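Long-range contacts in cytochrome c, putative (Shewanella oneidensis, PDB 1SP3), which carries eight c-type hemes and acts in respiration, probably as a tetrathionate reductase: residues P238-N243 against K282-Q287; W290-A295 against I319-A324. All blocks are in the same frame, centred on the assembly; numbering follows the deposited sequence.

Interaction 1 of 2, residues P238-N243 against K282-Q287; sequences PFFAKN and KMVKPQ
M283 and F239 meet on one face of two antiparallel loop segments. From CB, which points away from 238-243, the M283 chain runs to CG, anti to the backbone N (chi1 -155°) and near F239 CG and CD2. The bend at chi2 (66°) then carries the sulfur back. SD meets K242 CG at 3.8 Å and stands oblique to the F239 ring, a Met-aromatic contact. CE ends over one face of that ring, 3.9 Å from its centroid, as a CH-pi contact. K285 CG reaches F239 CE2 at 3.6 Å, the two side chains running alongside each other. R420 adds a cation-pi contact to F239.

The backbones form a single antiparallel bridge, the hydrogen-bonded pair F240 and V284. F240 N gives to V284 O, and V284 N gives back to F240 O at 2.8 Å. M283 N adds a third bond, to A241 O. Among the buried residues F240 and V284, V284 CB sits over one face of the F240 ring, 3.7 Å from its centroid. P286 CA comes to the edge of that ring. A241 CB packs against V284 CG2 at 3.9 Å, beside T246 of strand 246-251.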
ATOM      1  N   PRO A 238     -11.038  -4.830 -14.593  1.00 25.42           N
ATOM      2  CA  PRO A 238     -12.042  -3.771 -14.869  1.00 24.37           C
ATOM      3  C   PRO A 238     -12.571  -3.161 -13.588  1.00 26.42           C
ATOM      4  O   PRO A 238     -13.099  -2.034 -13.650  1.00 27.20           O
ATOM      5  CB  PRO A 238     -13.205  -4.510 -15.557  1.00 26.32           C
ATOM      6  CG  PRO A 238     -12.932  -6.122 -15.184  1.00 23.73           C
ATOM      7  CD  PRO A 238     -11.484  -6.189 -14.989  1.00 25.11           C
ATOM      8  N   PHE A 239     -12.452  -3.854 -12.449  1.00 25.44           N
ATOM      9  CA  PHE A 239     -12.937  -3.319 -11.156  1.00 25.76           C
ATOM     10  C   PHE A 239     -12.053  -3.781  -9.990  1.00 26.52           C
ATOM     11  O   PHE A 239     -11.537  -4.944  -9.990  1.00 27.63           O
ATOM     12  CB  PHE A 239     -14.371  -3.765 -10.854  1.00 23.46           C
ATOM     13  CG  PHE A 239     -15.404  -3.266 -11.885  1.00 26.51           C
ATOM     14  CD1 PHE A 239     -15.816  -4.096 -12.949  1.00 25.97           C
ATOM     15  CD2 PHE A 239     -15.920  -1.963 -11.799  1.00 23.80           C
ATOM     16  CE1 PHE A 239     -16.840  -3.654 -13.871  1.00 30.20           C
ATOM     17  CE2 PHE A 239     -16.933  -1.485 -12.720  1.00 34.21           C
ATOM     18  CZ  PHE A 239     -17.405  -2.348 -13.755  1.00 30.47           C
ATOM     19  N   PHE A 240     -11.911  -2.896  -8.993  1.00 27.06           N
ATOM     20  CA  PHE A 240     -11.420  -3.285  -7.700  1.00 26.61           C
ATOM     21  C   PHE A 240     -12.464  -2.978  -6.584  1.00 26.86           C
ATOM     22  O   PHE A 240     -13.576  -2.462  -6.850  1.00 25.65           O
ATOM     23  CB  PHE A 240     -10.069  -2.624  -7.499  1.00 26.65           C
ATOM     24  CG  PHE A 240     -10.140  -1.139  -7.350  1.00 28.34           C
ATOM     25  CD1 PHE A 240     -10.300  -0.575  -6.107  1.00 29.08           C
ATOM     26  CD2 PHE A 240      -9.952  -0.296  -8.444  1.00 29.32           C
ATOM     27  CE1 PHE A 240     -10.317   0.811  -5.961  1.00 28.07           C
ATOM     28  CE2 PHE A 240     -10.001   1.085  -8.321  1.00 23.49           C
ATOM     29  CZ  PHE A 240     -10.165   1.647  -7.112  1.00 27.41           C
ATOM     30  N   ALA A 241     -12.116  -3.274  -5.329  1.00 27.82           N
ATOM     31  CA  ALA A 241     -13.089  -3.199  -4.221  1.00 30.74           C
ATOM     32  C   ALA A 241     -14.384  -3.923  -4.666  1.00 31.79           C
ATOM     33  O   ALA A 241     -15.474  -3.421  -4.574  1.00 34.28           O
ATOM     34  CB  ALA A 241     -13.392  -1.723  -3.836  1.00 29.80           C
ATOM     35  N   LYS A 242     -14.223  -5.091  -5.231  1.00 33.26           N
ATOM     36  CA  LYS A 242     -15.347  -5.843  -5.741  1.00 33.72           C
ATOM     37  C   LYS A 242     -16.308  -6.265  -4.655  1.00 34.43           C
ATOM     38  O   LYS A 242     -17.494  -6.359  -4.918  1.00 36.16           O
ATOM     39  CB  LYS A 242     -14.801  -7.067  -6.437  1.00 32.19           C
ATOM     40  CG  LYS A 242     -14.295  -6.861  -7.823  1.00 32.67           C
ATOM     41  CD  LYS A 242     -13.562  -8.181  -8.277  1.00 35.18           C
ATOM     42  CE  LYS A 242     -13.075  -8.026  -9.675  1.00 32.43           C
ATOM     43  NZ  LYS A 242     -12.453  -9.268 -10.231  1.00 30.40           N
ATOM     44  N   ASN A 243     -15.818  -6.563  -3.444  1.00 34.94           N
ATOM     45  CA  ASN A 243     -16.639  -7.260  -2.435  1.00 36.64           C
ATOM     46  C   ASN A 243     -17.017  -6.403  -1.231  1.00 38.79           C
ATOM     47  O   ASN A 243     -17.931  -6.756  -0.498  1.00 38.92           O
ATOM     48  CB  ASN A 243     -15.974  -8.555  -1.966  1.00 35.36           C
ATOM     49  CG  ASN A 243     -15.783  -9.533  -3.118  1.00 38.27           C
ATOM     50  OD1 ASN A 243     -16.668  -9.688  -3.969  1.00 38.86           O
ATOM     51  ND2 ASN A 243     -14.605 -10.115  -3.210  1.00 40.14           N
ATOM     52  N   LYS A 282     -17.761   0.990  -3.656  1.00 31.20           N
ATOM     53  CA  LYS A 282     -17.581  -0.413  -3.892  1.00 30.08           C
ATOM     54  C   LYS A 282     -17.639  -0.646  -5.447  1.00 29.28           C
ATOM     55  O   LYS A 282     -18.307   0.094  -6.144  1.00 26.85           O
ATOM     56  CB  LYS A 282     -18.783  -1.074  -3.224  1.00 31.85           C
ATOM     57  CG  LYS A 282     -18.572  -2.474  -2.674  1.00 37.83           C
ATOM     58  CD  LYS A 282     -19.921  -3.233  -2.468  1.00 41.65           C
ATOM     59  CE  LYS A 282     -20.044  -4.396  -3.429  1.00 48.61           C
ATOM     60  NZ  LYS A 282     -20.774  -5.533  -2.765  1.00 53.54           N
ATOM     61  N   MET A 283     -16.966  -1.668  -5.960  1.00 28.13           N
ATOM     62  CA  MET A 283     -17.016  -1.994  -7.367  1.00 29.58           C
ATOM     63  C   MET A 283     -16.470  -0.807  -8.231  1.00 30.00           C
ATOM     64  O   MET A 283     -17.211  -0.175  -9.034  1.00 28.89           O
ATOM     65  CB  MET A 283     -18.428  -2.504  -7.751  1.00 31.68           C
ATOM     66  CG  MET A 283     -18.417  -3.412  -8.995  1.00 35.89           C
ATOM     67  SD  MET A 283     -17.539  -5.066  -8.821  1.00 46.57           S
ATOM     68  CE  MET A 283     -17.891  -5.542 -10.468  1.00 46.88           C
ATOM     69  N   VAL A 284     -15.164  -0.497  -8.014  1.00 27.75           N
ATOM     70  CA  VAL A 284     -14.591   0.755  -8.451  1.00 28.75           C
ATOM     71  C   VAL A 284     -13.799   0.589  -9.745  1.00 28.51           C
ATOM     72  O   VAL A 284     -12.912  -0.327  -9.845  1.00 29.01           O
ATOM     73  CB  VAL A 284     -13.685   1.353  -7.350  1.00 28.55           C
ATOM     74  CG1 VAL A 284     -13.282   2.765  -7.685  1.00 30.01           C
ATOM     75  CG2 VAL A 284     -14.442   1.385  -5.998  1.00 30.90           C
ATOM     76  N   LYS A 285     -14.091   1.440 -10.719  1.00 26.02           N
ATOM     77  CA  LYS A 285     -13.248   1.489 -11.876  1.00 26.91           C
ATOM     78  C   LYS A 285     -11.995   2.205 -11.499  1.00 28.33           C
ATOM     79  O   LYS A 285     -11.969   3.240 -10.782  1.00 28.53           O
ATOM     80  CB  LYS A 285     -13.915   2.244 -13.010  1.00 28.46           C
ATOM     81  CG  LYS A 285     -15.219   1.576 -13.497  1.00 27.41           C
ATOM     82  CD  LYS A 285     -15.943   2.509 -14.455  1.00 34.64           C
ATOM     83  CE  LYS A 285     -17.182   1.753 -15.034  1.00 36.74           C
ATOM     84  NZ  LYS A 285     -18.209   2.682 -15.615  1.00 42.31           N
ATOM     85  N   PRO A 286     -10.901   1.657 -11.996  1.00 28.04           N
ATOM     86  CA  PRO A 286      -9.612   2.338 -11.892  1.00 26.73           C
ATOM     87  C   PRO A 286      -9.602   3.621 -12.739  1.00 27.47           C
ATOM     88  O   PRO A 286     -10.380   3.745 -13.640  1.00 26.54           O
ATOM     89  CB  PRO A 286      -8.635   1.322 -12.502  1.00 27.05           C
ATOM     90  CG  PRO A 286      -9.285  -0.003 -12.367  1.00 23.63           C
ATOM     91  CD  PRO A 286     -10.776   0.298 -12.577  1.00 27.88           C
ATOM     92  N   GLN A 287      -8.722   4.550 -12.392  1.00 27.24           N
ATOM     93  CA  GLN A 287      -8.216   5.605 -13.310  1.00 30.09           C
ATOM     94  C   GLN A 287      -7.033   5.133 -14.115  1.00 27.45           C
ATOM     95  O   GLN A 287      -6.257   4.363 -13.650  1.00 25.49           O
ATOM     96  CB  GLN A 287      -7.656   6.760 -12.460  1.00 31.39           C
ATOM     97  CG  GLN A 287      -8.694   7.152 -11.521  1.00 35.76           C
ATOM     98  CD  GLN A 287      -9.391   8.245 -12.109  1.00 45.95           C
ATOM     99  OE1 GLN A 287     -10.407   8.030 -12.809  1.00 50.61           O
ATOM    100  NE2 GLN A 287      -8.797   9.443 -11.987  1.00 44.24           N
TER

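Interaction 2 of 2, residues W290-A295 against I319-A324; sequences WYNGTA and INDAKA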
ATOM      1  N   TRP A 290      -0.573   6.809 -18.188  1.00 24.30           N
ATOM      2  CA  TRP A 290       0.756   6.440 -18.618  1.00 25.45           C
ATOM      3  C   TRP A 290       1.669   6.113 -17.455  1.00 26.38           C
ATOM      4  O   TRP A 290       1.743   6.860 -16.450  1.00 26.61           O
ATOM      5  CB  TRP A 290       1.415   7.519 -19.510  1.00 27.03           C
ATOM      6  CG  TRP A 290       0.698   7.690 -20.813  1.00 24.73           C
ATOM      7  CD1 TRP A 290      -0.129   8.726 -21.183  1.00 21.00           C
ATOM      8  CD2 TRP A 290       0.659   6.737 -21.874  1.00 25.44           C
ATOM      9  NE1 TRP A 290      -0.660   8.482 -22.428  1.00 24.20           N
ATOM     10  CE2 TRP A 290      -0.219   7.253 -22.864  1.00 24.58           C
ATOM     11  CE3 TRP A 290       1.259   5.469 -22.079  1.00 23.32           C
ATOM     12  CZ2 TRP A 290      -0.454   6.599 -24.053  1.00 24.52           C
ATOM     13  CZ3 TRP A 290       1.049   4.837 -23.243  1.00 22.84           C
ATOM     14  CH2 TRP A 290       0.185   5.380 -24.218  1.00 26.80           C
ATOM     15  N   TYR A 291       2.371   4.987 -17.577  1.00 25.81           N
ATOM     16  CA  TYR A 291       3.319   4.634 -16.545  1.00 24.03           C
ATOM     17  C   TYR A 291       4.500   3.972 -17.175  1.00 24.69           C
ATOM     18  O   TYR A 291       4.351   2.939 -17.837  1.00 23.16           O
ATOM     19  CB  TYR A 291       2.662   3.687 -15.511  1.00 25.06           C
ATOM     20  CG  TYR A 291       3.552   3.198 -14.339  1.00 25.06           C
ATOM     21  CD1 TYR A 291       4.189   4.106 -13.466  1.00 26.08           C
ATOM     22  CD2 TYR A 291       3.751   1.828 -14.117  1.00 28.84           C
ATOM     23  CE1 TYR A 291       4.980   3.646 -12.407  1.00 26.75           C
ATOM     24  CE2 TYR A 291       4.561   1.355 -13.033  1.00 28.39           C
ATOM     25  CZ  TYR A 291       5.133   2.300 -12.179  1.00 27.65           C
ATOM     26  OH  TYR A 291       5.959   1.842 -11.171  1.00 32.79           O
ATOM     27  N   ASN A 292       5.688   4.498 -16.865  1.00 25.87           N
ATOM     28  CA  ASN A 292       6.964   3.920 -17.376  1.00 28.66           C
ATOM     29  C   ASN A 292       7.857   3.297 -16.316  1.00 30.78           C
ATOM     30  O   ASN A 292       9.044   3.055 -16.566  1.00 31.46           O
ATOM     31  CB  ASN A 292       7.798   5.017 -18.079  1.00 28.26           C
ATOM     32  CG  ASN A 292       8.284   6.124 -17.085  1.00 30.71           C
ATOM     33  OD1 ASN A 292       8.239   5.943 -15.849  1.00 36.95           O
ATOM     34  ND2 ASN A 292       8.683   7.257 -17.614  1.00 28.43           N
ATOM     35  N   GLY A 293       7.319   2.994 -15.142  1.00 32.20           N
ATOM     36  CA  GLY A 293       8.187   2.399 -14.134  1.00 33.02           C
ATOM     37  C   GLY A 293       8.671   3.446 -13.103  1.00 33.85           C
ATOM     38  O   GLY A 293       9.159   3.103 -12.042  1.00 33.70           O
ATOM     39  N   THR A 294       8.537   4.733 -13.398  1.00 33.42           N
ATOM     40  CA  THR A 294       8.918   5.699 -12.383  1.00 33.75           C
ATOM     41  C   THR A 294       7.700   6.483 -11.910  1.00 32.75           C
ATOM     42  O   THR A 294       6.673   6.595 -12.621  1.00 31.93           O
ATOM     43  CB  THR A 294      10.075   6.680 -12.867  1.00 33.77           C
ATOM     44  OG1 THR A 294       9.653   7.266 -14.074  1.00 41.44           O
ATOM     45  CG2 THR A 294      11.258   5.918 -13.384  1.00 34.83           C
ATOM     46  N   ALA A 295       7.825   7.036 -10.701  1.00 30.51           N
ATOM     47  CA  ALA A 295       6.746   7.732 -10.094  1.00 31.04           C
ATOM     48  C   ALA A 295       7.341   8.995  -9.409  1.00 32.43           C
ATOM     49  O   ALA A 295       8.511   9.027  -8.938  1.00 32.90           O
ATOM     50  CB  ALA A 295       6.080   6.816  -9.067  1.00 29.27           C
ATOM     51  N   ILE A 319       2.407   9.593 -23.740  1.00 29.26           N
ATOM     52  CA  ILE A 319       2.188   8.902 -25.044  1.00 31.44           C
ATOM     53  C   ILE A 319       3.441   8.752 -25.892  1.00 34.33           C
ATOM     54  O   ILE A 319       3.588   7.760 -26.575  1.00 36.27           O
ATOM     55  CB  ILE A 319       1.083   9.578 -25.863  1.00 31.66           C
ATOM     56  CG1 ILE A 319       0.605   8.697 -27.054  1.00 30.99           C
ATOM     57  CG2 ILE A 319       1.486  11.061 -26.209  1.00 31.68           C
ATOM     58  CD1 ILE A 319      -0.679   9.185 -27.726  1.00 30.96           C
ATOM     59  N   ASN A 320       4.363   9.722 -25.805  1.00 36.74           N
ATOM     60  CA  ASN A 320       5.627   9.690 -26.513  1.00 37.87           C
ATOM     61  C   ASN A 320       6.660   8.900 -25.774  1.00 39.44           C
ATOM     62  O   ASN A 320       7.796   8.837 -26.201  1.00 40.08           O
ATOM     63  CB  ASN A 320       6.097  11.125 -26.711  1.00 38.43           C
ATOM     64  CG  ASN A 320       5.133  11.867 -27.604  1.00 38.39           C
ATOM     65  OD1 ASN A 320       4.744  11.333 -28.657  1.00 41.44           O
ATOM     66  ND2 ASN A 320       4.653  13.005 -27.162  1.00 38.50           N
ATOM     67  N   ASP A 321       6.293   8.299 -24.653  1.00 38.79           N
ATOM     68  CA  ASP A 321       7.294   7.564 -23.894  1.00 37.67           C
ATOM     69  C   ASP A 321       7.243   6.058 -24.266  1.00 36.99           C
ATOM     70  O   ASP A 321       6.301   5.303 -23.919  1.00 34.35           O
ATOM     71  CB  ASP A 321       7.095   7.912 -22.400  1.00 38.07           C
ATOM     72  CG  ASP A 321       8.189   7.328 -21.463  1.00 41.59           C
ATOM     73  OD1 ASP A 321       8.874   6.283 -21.796  1.00 44.90           O
ATOM     74  OD2 ASP A 321       8.387   7.871 -20.330  1.00 45.15           O
ATOM     75  N   ALA A 322       8.238   5.618 -25.028  1.00 37.12           N
ATOM     76  CA  ALA A 322       8.264   4.242 -25.499  1.00 37.24           C
ATOM     77  C   ALA A 322       8.343   3.289 -24.300  1.00 37.90           C
ATOM     78  O   ALA A 322       7.933   2.163 -24.427  1.00 38.01           O
ATOM     79  CB  ALA A 322       9.517   3.977 -26.465  1.00 38.90           C
ATOM     80  N   LYS A 323       8.902   3.707 -23.160  1.00 37.39           N
ATOM     81  CA  LYS A 323       8.870   2.813 -21.996  1.00 38.78           C
ATOM     82  C   LYS A 323       7.473   2.752 -21.260  1.00 36.71           C
ATOM     83  O   LYS A 323       7.257   1.880 -20.406  1.00 37.88           O
ATOM     84  CB  LYS A 323       9.941   3.207 -20.960  1.00 40.18           C
ATOM     85  CG  LYS A 323      11.393   2.914 -21.323  1.00 47.54           C
ATOM     86  CD  LYS A 323      12.374   3.476 -20.223  1.00 57.89           C
ATOM     87  CE  LYS A 323      13.236   2.343 -19.479  1.00 63.63           C
ATOM     88  NZ  LYS A 323      14.745   2.387 -19.798  1.00 63.62           N
ATOM     89  N   ALA A 324       6.553   3.659 -21.578  1.00 32.75           N
ATOM     90  CA  ALA A 324       5.337   3.811 -20.763  1.00 30.67           C
ATOM     91  C   ALA A 324       4.205   2.970 -21.399  1.00 29.35           C
ATOM     92  O   ALA A 324       4.172   2.886 -22.644  1.00 27.91           O
ATOM     93  CB  ALA A 324       4.937   5.290 -20.675  1.00 27.72           C
TER
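The indole of W290 has the backbone of I319 over one face. I319 N stands 3.5 Å above the ring plane, offset toward the rim. At the edge, near the indole plane, A324 O comes to 3.7 Å from CZ3. The contact joins the end of strand 287-291 to a type I beta turn, D321 to A324, which leads into strand 325-339. These two strands are antiparallel neighbours in the large mixed sheet.

I319 CA makes a CH-pi contact, 3.9 Å from the centroid of the six-membered ring of W290. The ring of H441 also meets the indole, and W290 NE1 is hydrogen-bonded to L426 O. Replacing the indole with an alanine side chain is likely to leave the I319 backbone without its aromatic cover and L426 O without this donor. A324 CA makes a CA-H...O contact with Y291 O at 3.2 Å.

N292 bridges to the turn with its side chain. ND2 gives a 2.8 Å bond to D321 OD2, on the syn side but 27° out of the carboxylate plane. Amide and carboxylate planes are turned 64° apart. CG lies between the backbone N and the carbonyl carbon (chi1 66°), and OD1 faces back to T294 N, an Asx turn. There OD1 accepts two bonds, from T294 OG1 at 2.6 Å and from T294 N at 2.7 Å.

In the fold
The two contacts follow one another along the chain, with centres about 23 Å apart. Strand 287-291 connects them: 282-287 leads into it and 290-295 leaves it. Both contacts also adjoin strand 325-339, its antiparallel neighbour. P286 touches P328 there, while Y291 pairs with K325 through a backbone hydrogen bond. Interaction 2 lies close to heme: the I319 side chain is about 5 Å from a bound heme c and about 3 Å from the side chain of Y428, which binds heme c #8. In interaction 1 the P238 side chain is about 9 Å from a bound heme c, and H236, two residues earlier, is an axial ligand of the iron of heme c #7.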